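Local coordinates for butyryl-CoA dehydrogenase (Marinomonas mediterranea, PDB 6CXT), which belongs to the acyl-CoA dehydrogenase family of flavoproteins and binds flavin-adenine dinucleotide, at residues Arg277-Ala280 and Val281-Arg284; Thr267-Gly271 and Asp272-Ser276. All coordinates share one frame; numbering follows the deposited sequence. Where two conformers were deposited one is given.

Interaction 1 (Arg277-Ala280 and Val281-Arg284). With FAD (flavin-adenine dinucleotide), chain D.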
loop_
_atom_site.group_PDB
_atom_site.type_symbol
_atom_site.label_atom_id
_atom_site.label_comp_id
_atom_site.label_asym_id
_atom_site.label_seq_id
_atom_site.Cartn_x
_atom_site.Cartn_y
_atom_site.Cartn_z
ATOM N N ARG B 277 -5.957 22.725 2.390
ATOM C CA ARG B 277 -7.329 22.509 2.804
ATOM C C ARG B 277 -7.939 21.269 2.140
ATOM O O ARG B 277 -9.033 20.854 2.501
ATOM C CB ARG B 277 -8.167 23.762 2.461
ATOM C CG ARG B 277 -7.932 24.933 3.410
ATOM C CD ARG B 277 -8.549 24.567 4.764
ATOM N NE ARG B 277 -8.480 25.624 5.766
ATOM C CZ ARG B 277 -9.271 26.711 5.833
ATOM N NH1 ARG B 277 -10.230 26.942 4.934
ATOM N NH2 ARG B 277 -9.085 27.580 6.833
ATOM N N PHE B 278 -7.253 20.677 1.159
ATOM C CA PHE B 278 -7.765 19.426 0.587
ATOM C C PHE B 278 -7.126 18.284 1.349
ATOM O O PHE B 278 -5.885 18.199 1.383
ATOM C CB PHE B 278 -7.389 19.335 -0.903
ATOM C CG PHE B 278 -7.934 20.485 -1.706
ATOM C CD1 PHE B 278 -9.316 20.653 -1.849
ATOM C CD2 PHE B 278 -7.055 21.401 -2.327
ATOM C CE1 PHE B 278 -9.822 21.743 -2.587
ATOM C CE2 PHE B 278 -7.556 22.496 -3.069
ATOM C CZ PHE B 278 -8.939 22.657 -3.187
ATOM N N GLN B 279 -7.944 17.377 1.881
ATOM C CA GLN B 279 -7.357 16.226 2.640
ATOM C C GLN B 279 -6.526 15.303 1.754
ATOM O O GLN B 279 -5.620 14.672 2.253
ATOM C CB GLN B 279 -8.448 15.416 3.385
ATOM C CG GLN B 279 -8.971 16.230 4.544
ATOM C CD GLN B 279 -10.100 15.550 5.288
ATOM O OE1 GLN B 279 -10.309 15.852 6.483
ATOM N NE2 GLN B 279 -10.753 14.598 4.670
ATOM N N ALA B 280 -6.789 15.256 0.453
ATOM C CA ALA B 280 -5.904 14.477 -0.446
ATOM C C ALA B 280 -4.462 14.971 -0.366
ATOM O O ALA B 280 -3.486 14.170 -0.469
ATOM C CB ALA B 280 -6.415 14.499 -1.896
ATOM N N VAL B 281 -4.298 16.281 -0.149
ATOM C CA VAL B 281 -2.998 16.873 0.038
ATOM C C VAL B 281 -2.574 16.791 1.501
ATOM O O VAL B 281 -1.463 16.312 1.809
ATOM C CB VAL B 281 -2.968 18.361 -0.425
ATOM C CG1 VAL B 281 -1.633 18.997 -0.009
ATOM C CG2 VAL B 281 -3.223 18.418 -1.916
ATOM N N SER B 282 -3.410 17.292 2.434
ATOM C CA SER B 282 -2.929 17.419 3.798
ATOM C C SER B 282 -2.695 16.019 4.451
ATOM O O SER B 282 -1.717 15.840 5.189
ATOM C CB SER B 282 -3.921 18.231 4.674
ATOM O OG SER B 282 -5.208 17.603 4.708
ATOM N N HIS B 283 -3.569 15.059 4.158
ATOM C CA HIS B 283 -3.414 13.690 4.785
ATOM C C HIS B 283 -2.218 12.961 4.202
ATOM O O HIS B 283 -1.543 12.234 4.924
ATOM C CB HIS B 283 -4.691 12.900 4.661
ATOM C CG HIS B 283 -5.732 13.408 5.610
ATOM N ND1 HIS B 283 -6.730 12.616 6.137
ATOM C CD2 HIS B 283 -5.843 14.618 6.202
ATOM C CE1 HIS B 283 -7.468 13.340 6.969
ATOM N NE2 HIS B 283 -6.930 14.549 7.054
ATOM N N ARG B 284 -1.970 13.292 2.950
ATOM C CA ARG B 284 -0.665 12.834 2.324
ATOM C C ARG B 284 0.641 13.356 3.096
ATOM O O ARG B 284 1.563 12.650 3.549
ATOM C CB ARG B 284 -0.591 13.286 0.862
ATOM C CG ARG B 284 0.596 12.772 0.070
ATOM C CD ARG B 284 0.416 12.923 -1.445
ATOM N NE ARG B 284 -0.616 12.109 -2.064
ATOM C CZ ARG B 284 -0.593 10.768 -2.218
ATOM N NH1 ARG B 284 0.412 10.045 -1.833
ATOM N NH2 ARG B 284 -1.614 10.137 -2.783
HETATM P PA FAD D . -1.771 22.332 -8.254
HETATM O O1A FAD D . -3.111 22.381 -8.963
HETATM O O2A FAD D . -1.109 23.519 -7.574
HETATM O O5B FAD D . -1.812 21.064 -7.234
HETATM C C5B FAD D . -0.785 20.835 -6.242
HETATM C C4B FAD D . -1.317 19.675 -5.376
HETATM O O4B FAD D . -2.592 20.044 -4.791
HETATM C C3B FAD D . -1.549 18.423 -6.215
HETATM O O3B FAD D . -1.252 17.341 -5.324
HETATM C C2B FAD D . -3.076 18.449 -6.446
HETATM O O2B FAD D . -3.646 17.153 -6.757
HETATM C C1B FAD D . -3.587 19.090 -5.120
HETATM N N9A FAD D . -4.930 19.662 -5.356
HETATM C C8A FAD D . -5.241 20.775 -6.074
HETATM N N7A FAD D . -6.612 20.914 -6.150
HETATM C C5A FAD D . -7.177 19.865 -5.489
HETATM C C6A FAD D . -8.544 19.383 -5.162
HETATM N N6A FAD D . -9.673 20.046 -5.600
HETATM N N1A FAD D . -8.647 18.228 -4.437
HETATM C C2A FAD D . -7.558 17.508 -3.999
HETATM N N3A FAD D . -6.294 17.918 -4.250
HETATM C C4A FAD D . -6.046 19.045 -4.973
HETATM N N1 FAD D . -1.035 22.158 -18.897
HETATM C C2 FAD D . -1.522 22.642 -20.097
HETATM O O2 FAD D . -2.380 23.564 -20.014
HETATM N N3 FAD D . -1.115 22.191 -21.318
HETATM C C4 FAD D . -0.145 21.260 -21.425
HETATM O O4 FAD D . 0.213 20.874 -22.538
HETATM C C4X FAD D . 0.448 20.692 -20.166
HETATM N N5 FAD D . 1.444 19.777 -20.169
HETATM C C5X FAD D . 2.028 19.314 -19.029
HETATM C C6 FAD D . 3.074 18.360 -19.147
HETATM C C7 FAD D . 3.704 17.883 -17.978
HETATM C C7M FAD D . 4.840 16.901 -18.116
HETATM C C8 FAD D . 3.278 18.361 -16.652
HETATM C C8M FAD D . 3.930 17.845 -15.413
HETATM C C9 FAD D . 2.217 19.283 -16.525
HETATM C C9A FAD D . 1.580 19.766 -17.691
HETATM N N10 FAD D . 0.521 20.728 -17.631
HETATM C C10 FAD D . -0.050 21.203 -18.863
HETATM C "C1'" FAD D . 0.042 21.258 -16.363
HETATM C "C2'" FAD D . -0.800 20.174 -15.649
HETATM O "O2'" FAD D . -2.076 19.931 -16.267
HETATM C "C3'" FAD D . -0.897 20.542 -14.177
HETATM O "O3'" FAD D . 0.438 20.427 -13.641
HETATM C "C4'" FAD D . -1.948 19.822 -13.315
HETATM O "O4'" FAD D . -3.297 20.206 -13.735
HETATM C "C5'" FAD D . -1.786 20.175 -11.829
HETATM O "O5'" FAD D . -1.736 21.602 -11.716
HETATM P P FAD D . -0.583 22.262 -10.873
HETATM O O1P FAD D . -0.774 23.782 -10.844
HETATM O O2P FAD D . 0.797 21.811 -11.311
HETATM O O3P FAD D . -0.741 21.762 -9.357
#
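Val281 meets the residue before the helix through its backbone N, which donates to Phe278 O at 2.9 Å. Val281 CG2 stands anti to the carbonyl carbon, a setting that brings it to the ribose of FAD, 3.3 Å from FAD C1B. The adenine next to that sugar lies over one face of the Phe278 ring, with FAD C6A 3.5 Å above the ring plane and over its centre; Ala280 CB adds a contact to FAD C2A. Ser282 N reaches the same Phe278 O at 2.8 Å, so two amides grip one oxygen. At His283 the backbone N bonds to Gln279 O, and the imidazole runs side by side with the Gln279 chain. Gln279 CB sits over the ring face in a CH-pi contact, 4.0 Å from the centroid, while His283 NE2 is held by Glu371 of a second subunit. Arg284 lays CB against Ala280 O at 3.3 Å, and in the conformer modelled here its NH1 forms a salt bridge with Asp333. Phe278, at the N-cap position, thus opens the first turn of helix 279-306 in the C-terminal domain, at the adenosine end of the FAD site.

Interaction 2 (Thr267-Gly271 and Asp272-Ser276). With FAD (flavin-adenine dinucleotide), chain D.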
loop_
_atom_site.group_PDB
_atom_site.type_symbol
_atom_site.label_atom_id
_atom_site.label_comp_id
_atom_site.label_asym_id
_atom_site.label_seq_id
_atom_site.Cartn_x
_atom_site.Cartn_y
_atom_site.Cartn_z
ATOM N N THR B 267 0.894 27.846 1.049
ATOM C CA THR B 267 1.158 29.051 0.266
ATOM C C THR B 267 0.430 28.919 -1.026
ATOM O O THR B 267 -0.221 29.866 -1.503
ATOM C CB THR B 267 2.689 29.209 0.023
ATOM O OG1 THR B 267 3.296 29.492 1.279
ATOM C CG2 THR B 267 2.983 30.402 -0.923
ATOM N N ARG B 268 0.501 27.739 -1.631
ATOM C CA ARG B 268 -0.128 27.555 -2.918
ATOM C C ARG B 268 -1.634 27.452 -2.779
ATOM O O ARG B 268 -2.141 26.644 -2.005
ATOM C CB ARG B 268 0.425 26.294 -3.647
ATOM C CG ARG B 268 -0.433 25.771 -4.797
ATOM C CD ARG B 268 -0.125 26.619 -6.017
ATOM N NE ARG B 268 -0.565 26.078 -7.315
ATOM C CZ ARG B 268 -0.413 26.766 -8.454
ATOM N NH1 ARG B 268 0.122 28.004 -8.413
ATOM N NH2 ARG B 268 -0.744 26.253 -9.636
ATOM N N MET B 269 -2.345 28.228 -3.603
ATOM C CA MET B 269 -3.780 28.235 -3.598
ATOM C C MET B 269 -4.322 27.722 -4.899
ATOM O O MET B 269 -3.740 27.955 -5.960
ATOM C CB MET B 269 -4.302 29.665 -3.327
ATOM C CG MET B 269 -4.032 30.113 -1.898
ATOM S SD MET B 269 -4.586 31.784 -1.545
ATOM C CE MET B 269 -6.355 31.556 -1.320
ATOM N N GLN B 270 -5.436 27.000 -4.807
ATOM C CA GLN B 270 -6.251 26.661 -5.971
ATOM C C GLN B 270 -7.700 26.958 -5.603
ATOM O O GLN B 270 -8.151 26.544 -4.529
ATOM C CB GLN B 270 -6.094 25.186 -6.401
ATOM C CG GLN B 270 -4.779 24.913 -7.168
ATOM C CD GLN B 270 -4.702 25.705 -8.492
ATOM O OE1 GLN B 270 -5.334 25.358 -9.469
ATOM N NE2 GLN B 270 -3.952 26.813 -8.482
ATOM N N GLY B 271 -8.402 27.691 -6.482
ATOM C CA GLY B 271 -9.773 28.184 -6.194
ATOM C C GLY B 271 -9.968 28.845 -4.825
ATOM O O GLY B 271 -10.857 28.456 -4.045
ATOM N N ASP B 272 -9.121 29.814 -4.507
ATOM C CA ASP B 272 -9.332 30.645 -3.302
ATOM C C ASP B 272 -9.164 29.941 -1.945
ATOM O O ASP B 272 -9.557 30.500 -0.920
ATOM C CB ASP B 272 -10.698 31.395 -3.365
ATOM C CG ASP B 272 -10.957 32.070 -4.740
ATOM O OD1 ASP B 272 -9.998 32.595 -5.365
ATOM O OD2 ASP B 272 -12.128 32.079 -5.191
ATOM N N LYS B 273 -8.570 28.740 -1.922
ATOM C CA LYS B 273 -8.073 28.165 -0.662
ATOM C C LYS B 273 -6.642 27.627 -0.821
ATOM O O LYS B 273 -6.277 27.250 -1.913
ATOM C CB LYS B 273 -9.012 27.077 -0.142
ATOM C CG LYS B 273 -9.285 25.941 -1.113
ATOM C CD LYS B 273 -10.701 25.416 -0.949
ATOM C CE LYS B 273 -10.736 24.181 -0.079
ATOM N NZ LYS B 273 -12.149 23.830 0.219
ATOM N N THR B 274 -5.867 27.566 0.252
ATOM C CA THR B 274 -4.573 26.886 0.191
ATOM C C THR B 274 -4.817 25.378 -0.084
ATOM O O THR B 274 -5.834 24.812 0.332
ATOM C CB THR B 274 -3.794 27.075 1.476
ATOM O OG1 THR B 274 -4.583 26.590 2.590
ATOM C CG2 THR B 274 -3.523 28.578 1.645
ATOM N N ILE B 275 -3.894 24.733 -0.790
ATOM C CA ILE B 275 -4.114 23.313 -1.142
ATOM C C ILE B 275 -4.082 22.445 0.111
ATOM O O ILE B 275 -4.588 21.299 0.096
ATOM C CB ILE B 275 -3.095 22.827 -2.205
ATOM C CG1 ILE B 275 -1.634 23.003 -1.701
ATOM C CG2 ILE B 275 -3.388 23.554 -3.531
ATOM C CD1 ILE B 275 -0.592 22.308 -2.625
ATOM N N SER B 276 -3.510 22.973 1.178
ATOM C CA SER B 276 -3.560 22.347 2.541
ATOM C C SER B 276 -4.977 22.060 3.006
ATOM O O SER B 276 -5.190 21.251 3.901
ATOM C CB SER B 276 -2.845 23.197 3.601
ATOM O OG SER B 276 -3.641 24.374 3.843
HETATM P PA FAD D . -1.771 22.332 -8.254
HETATM O O1A FAD D . -3.111 22.381 -8.963
HETATM O O2A FAD D . -1.109 23.519 -7.574
HETATM O O5B FAD D . -1.812 21.064 -7.234
HETATM C C5B FAD D . -0.785 20.835 -6.242
HETATM C C4B FAD D . -1.317 19.675 -5.376
HETATM O O4B FAD D . -2.592 20.044 -4.791
HETATM C C3B FAD D . -1.549 18.423 -6.215
HETATM O O3B FAD D . -1.252 17.341 -5.324
HETATM C C2B FAD D . -3.076 18.449 -6.446
HETATM O O2B FAD D . -3.646 17.153 -6.757
HETATM C C1B FAD D . -3.587 19.090 -5.120
HETATM N N9A FAD D . -4.930 19.662 -5.356
HETATM C C8A FAD D . -5.241 20.775 -6.074
HETATM N N7A FAD D . -6.612 20.914 -6.150
HETATM C C5A FAD D . -7.177 19.865 -5.489
HETATM C C6A FAD D . -8.544 19.383 -5.162
HETATM N N6A FAD D . -9.673 20.046 -5.600
HETATM N N1A FAD D . -8.647 18.228 -4.437
HETATM C C2A FAD D . -7.558 17.508 -3.999
HETATM N N3A FAD D . -6.294 17.918 -4.250
HETATM C C4A FAD D . -6.046 19.045 -4.973
HETATM N N1 FAD D . -1.035 22.158 -18.897
HETATM C C2 FAD D . -1.522 22.642 -20.097
HETATM O O2 FAD D . -2.380 23.564 -20.014
HETATM N N3 FAD D . -1.115 22.191 -21.318
HETATM C C4 FAD D . -0.145 21.260 -21.425
HETATM O O4 FAD D . 0.213 20.874 -22.538
HETATM C C4X FAD D . 0.448 20.692 -20.166
HETATM N N5 FAD D . 1.444 19.777 -20.169
HETATM C C5X FAD D . 2.028 19.314 -19.029
HETATM C C6 FAD D . 3.074 18.360 -19.147
HETATM C C7 FAD D . 3.704 17.883 -17.978
HETATM C C7M FAD D . 4.840 16.901 -18.116
HETATM C C8 FAD D . 3.278 18.361 -16.652
HETATM C C8M FAD D . 3.930 17.845 -15.413
HETATM C C9 FAD D . 2.217 19.283 -16.525
HETATM C C9A FAD D . 1.580 19.766 -17.691
HETATM N N10 FAD D . 0.521 20.728 -17.631
HETATM C C10 FAD D . -0.050 21.203 -18.863
HETATM C "C1'" FAD D . 0.042 21.258 -16.363
HETATM C "C2'" FAD D . -0.800 20.174 -15.649
HETATM O "O2'" FAD D . -2.076 19.931 -16.267
HETATM C "C3'" FAD D . -0.897 20.542 -14.177
HETATM O "O3'" FAD D . 0.438 20.427 -13.641
HETATM C "C4'" FAD D . -1.948 19.822 -13.315
HETATM O "O4'" FAD D . -3.297 20.206 -13.735
HETATM C "C5'" FAD D . -1.786 20.175 -11.829
HETATM O "O5'" FAD D . -1.736 21.602 -11.716
HETATM P P FAD D . -0.583 22.262 -10.873
HETATM O O1P FAD D . -0.774 23.782 -10.844
HETATM O O2P FAD D . 0.797 21.811 -11.311
HETATM O O3P FAD D . -0.741 21.762 -9.357
#
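Arg268 and Ile275 join the two ends of this hairpin: Ile275 N donates to Arg268 O at 2.9 Å, and their side chains cross obliquely, Arg268 CG lying 3.9 Å from Ile275 CG2. Among the other backbone bonds, Gln270 N to Lys273 O is well formed at 3.0 Å, whereas Lys273 N to Gln270 O, at 3.4 Å, is weak. Met269 and Thr274 form the neighbouring non-hydrogen-bonded pair, where Met269 CA and Thr274 CA make CA-H...O contacts with Lys273 O and Arg268 O.

Polar bonds to the cofactor come from Arg268. Its side chain leaves the backbone with chi1 at 163° and bends at chi2, which brings the edge of the guanidinium to the diphosphate. NE donates to FAD O2A at 2.6 Å and NH2 to FAD O1P at 2.8 Å, one bond to each phosphate. Gln270 NE2 lies above one face of that guanidinium, toward its rim, and donates to Met269 O at 2.8 Å, while Gln270 OE1 accepts from Gly131 and Asp133 of a neighbouring subunit.

Van der Waals packing completes the contact. Ile275 CD1 comes to 3.7 Å from FAD O4B, and Met269 folds its CE back over the Asp272 carbonyl. Gly271 and Asp272, both with positive phi, occupy the corners of a type I' turn, the signature of a tight two-residue beta hairpin, which here presents an arginine to the FAD diphosphate.

The two contacts illustrate how consecutive pieces of chain can divide one cofactor between them. Interaction 2 comes first, as the hairpin of strands 269-270 and 273-274 that follows helix 248-267; interaction 1 comes next, at the start of helix 279-306. Their centres lie 11 Å apart within the C-terminal domain, and they touch directly, with Phe278 CE1 3.6 Å from Lys273 CE. The hairpin residues meet mainly the diphosphate of FAD, with Ile275 at the ribose, and the helix start meets the adenine and ribose. Ser132, Thr158, Thr365 and Asp367 of a neighbouring subunit also bond to this FAD, which therefore lies between subunits, consistent with binding that depends on the assembly.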